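Long-range contact in spore germination protein B3 (Bacillus subtilis subsp. subtilis, PDB 3N54), which takes part in the germination response of spores to a mixture of L-asparagine, glucose, fructose and potassium ions: residues A[209-214]-A[227-232]. Numbering follows the deposited sequence.
Sequences GTIQGG and FEIKKS
Backbone pairing between Gly214 and Ile229 joins the loop after helix 198-208 to strand 223-240. Ile229 N donates to Gly214 O over 2.8 Å, and the bond is almost straight, 172° at the hydrogen. The same carbonyl oxygen lies 3.6 Å from Glu228 CA in a CA-H...O contact. The return link runs through water: one molecule accepts from Gly214 N at 2.8 Å and donates to Ile229 O at 2.6 Å, standing in for a direct bond.

Apolar contact flanks this pairing. Ile211 and Ile229 meet tip to tip, their CD1 methyls a tight 3.4 Å apart. With CG1 turned anti to the backbone N (chi1 -166°), Ile211 sends CG1 and CD1 to Ile229 while CG2 lies 4.2 Å from Ser232 CB. Trp206 of the helix packs on both Ile229 and Ser232, and Ser232 OG is hydrogen-bonded to Thr253 OG1 on strand 245-258.

Gly209, just past the helix, closes it in a Schellman motif, and the loop then runs into edge strand 215-220, whose Met216 is bonded through its backbone to Phe227. Just past Ile229 a classic beta bulge sets Lys230 and Lys231 opposite Lys254. The contact thus marks the water-bridged start of an antiparallel beta-hairpin at the edge of the C-terminal region's mixed sheet.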
loop_
_atom_site.group_PDB
_atom_site.type_symbol
_atom_site.label_atom_id
_atom_site.label_comp_id
_atom_site.label_asym_id
_atom_site.label_seq_id
_atom_site.Cartn_x
_atom_site.Cartn_y
_atom_site.Cartn_z
ATOM N N GLY A 209 7.361 5.087 -14.136
ATOM C CA GLY A 209 7.638 3.994 -15.075
ATOM C C GLY A 209 7.218 2.607 -14.620
ATOM O O GLY A 209 7.520 1.622 -15.284
ATOM N N THR A 210 6.512 2.526 -13.496
ATOM C CA THR A 210 6.022 1.255 -12.980
ATOM C C THR A 210 4.631 0.904 -13.506
ATOM O O THR A 210 4.095 -0.148 -13.174
ATOM C CB THR A 210 5.964 1.281 -11.445
ATOM O OG1 THR A 210 5.221 2.432 -11.016
ATOM C CG2 THR A 210 7.366 1.332 -10.864
ATOM N N ILE A 211 4.047 1.777 -14.323
ATOM C CA ILE A 211 2.705 1.554 -14.860
ATOM C C ILE A 211 2.714 0.458 -15.921
ATOM O O ILE A 211 3.646 0.366 -16.718
ATOM C CB ILE A 211 2.116 2.857 -15.466
ATOM C CG1 ILE A 211 0.609 2.713 -15.698
ATOM C CG2 ILE A 211 2.838 3.225 -16.762
ATOM C CD1 ILE A 211 -0.120 4.048 -15.817
ATOM N N GLN A 212 1.671 -0.366 -15.926
ATOM C CA GLN A 212 1.553 -1.444 -16.901
ATOM C C GLN A 212 0.614 -0.996 -18.012
ATOM O O GLN A 212 0.980 -0.990 -19.189
ATOM C CB GLN A 212 1.039 -2.720 -16.231
ATOM C CG GLN A 212 1.306 -3.998 -17.017
ATOM C CD GLN A 212 2.770 -4.416 -17.002
ATOM O OE1 GLN A 212 3.598 -3.813 -16.313
ATOM N NE2 GLN A 212 3.095 -5.455 -17.764
ATOM N N GLY A 213 -0.598 -0.614 -17.622
ATOM C CA GLY A 213 -1.602 -0.122 -18.552
ATOM C C GLY A 213 -2.442 0.947 -17.885
ATOM O O GLY A 213 -2.209 1.293 -16.723
ATOM N N GLY A 214 -3.416 1.466 -18.622
ATOM C CA GLY A 214 -4.303 2.504 -18.111
ATOM C C GLY A 214 -4.735 3.479 -19.187
ATOM O O GLY A 214 -4.216 3.455 -20.304
ATOM N N PHE A 227 -6.537 8.629 -24.095
ATOM C CA PHE A 227 -5.259 8.070 -24.496
ATOM C C PHE A 227 -5.000 6.803 -23.681
ATOM O O PHE A 227 -4.763 6.880 -22.477
ATOM C CB PHE A 227 -4.152 9.100 -24.269
ATOM C CG PHE A 227 -2.779 8.619 -24.645
ATOM C CD1 PHE A 227 -2.337 8.701 -25.954
ATOM C CD2 PHE A 227 -1.922 8.100 -23.683
ATOM C CE1 PHE A 227 -1.065 8.265 -26.304
ATOM C CE2 PHE A 227 -0.653 7.664 -24.026
ATOM C CZ PHE A 227 -0.223 7.749 -25.339
ATOM N N GLU A 228 -5.065 5.646 -24.339
ATOM C CA GLU A 228 -4.850 4.357 -23.684
ATOM C C GLU A 228 -3.397 3.924 -23.851
ATOM O O GLU A 228 -2.893 3.845 -24.971
ATOM C CB GLU A 228 -5.780 3.285 -24.266
ATOM C CG GLU A 228 -5.748 1.961 -23.492
ATOM C CD GLU A 228 -6.556 0.847 -24.147
ATOM O OE1 GLU A 228 -6.850 0.929 -25.360
ATOM O OE2 GLU A 228 -6.879 -0.134 -23.443
ATOM N N ILE A 229 -2.741 3.623 -22.733
ATOM C CA ILE A 229 -1.331 3.249 -22.731
ATOM C C ILE A 229 -1.093 1.873 -23.354
ATOM O O ILE A 229 -1.796 0.914 -23.038
ATOM C CB ILE A 229 -0.765 3.210 -21.291
ATOM C CG1 ILE A 229 -0.864 4.584 -20.621
ATOM C CG2 ILE A 229 0.683 2.744 -21.296
ATOM C CD1 ILE A 229 -0.504 4.555 -19.149
ATOM N N LYS A 230 -0.106 1.788 -24.242
ATOM C CA LYS A 230 0.329 0.508 -24.804
ATOM C C LYS A 230 1.690 0.122 -24.224
ATOM O O LYS A 230 1.880 -1.008 -23.770
ATOM C CB LYS A 230 0.376 0.562 -26.331
ATOM C CG LYS A 230 -0.953 0.230 -27.006
ATOM C CD LYS A 230 -1.242 -1.270 -26.964
ATOM C CE LYS A 230 -2.426 -1.651 -27.846
ATOM N NZ LYS A 230 -2.495 -3.129 -28.071
ATOM N N LYS A 231 2.630 1.064 -24.244
ATOM C CA LYS A 231 3.950 0.864 -23.653
ATOM C C LYS A 231 4.485 2.209 -23.165
ATOM O O LYS A 231 4.338 3.222 -23.851
ATOM C CB LYS A 231 4.904 0.224 -24.669
ATOM C CG LYS A 231 6.150 -0.409 -24.054
ATOM C CD LYS A 231 6.901 -1.288 -25.061
ATOM C CE LYS A 231 8.017 -2.088 -24.388
ATOM N NZ LYS A 231 8.719 -3.026 -25.322
ATOM N N SER A 232 5.079 2.221 -21.974
ATOM C CA SER A 232 5.638 3.445 -21.401
ATOM C C SER A 232 6.975 3.172 -20.719
ATOM O O SER A 232 7.158 2.132 -20.088
ATOM C CB SER A 232 4.659 4.072 -20.403
ATOM O OG SER A 232 5.095 5.361 -19.999
HETATM O O HOH W 1 -3.436 0.318 -21.171
#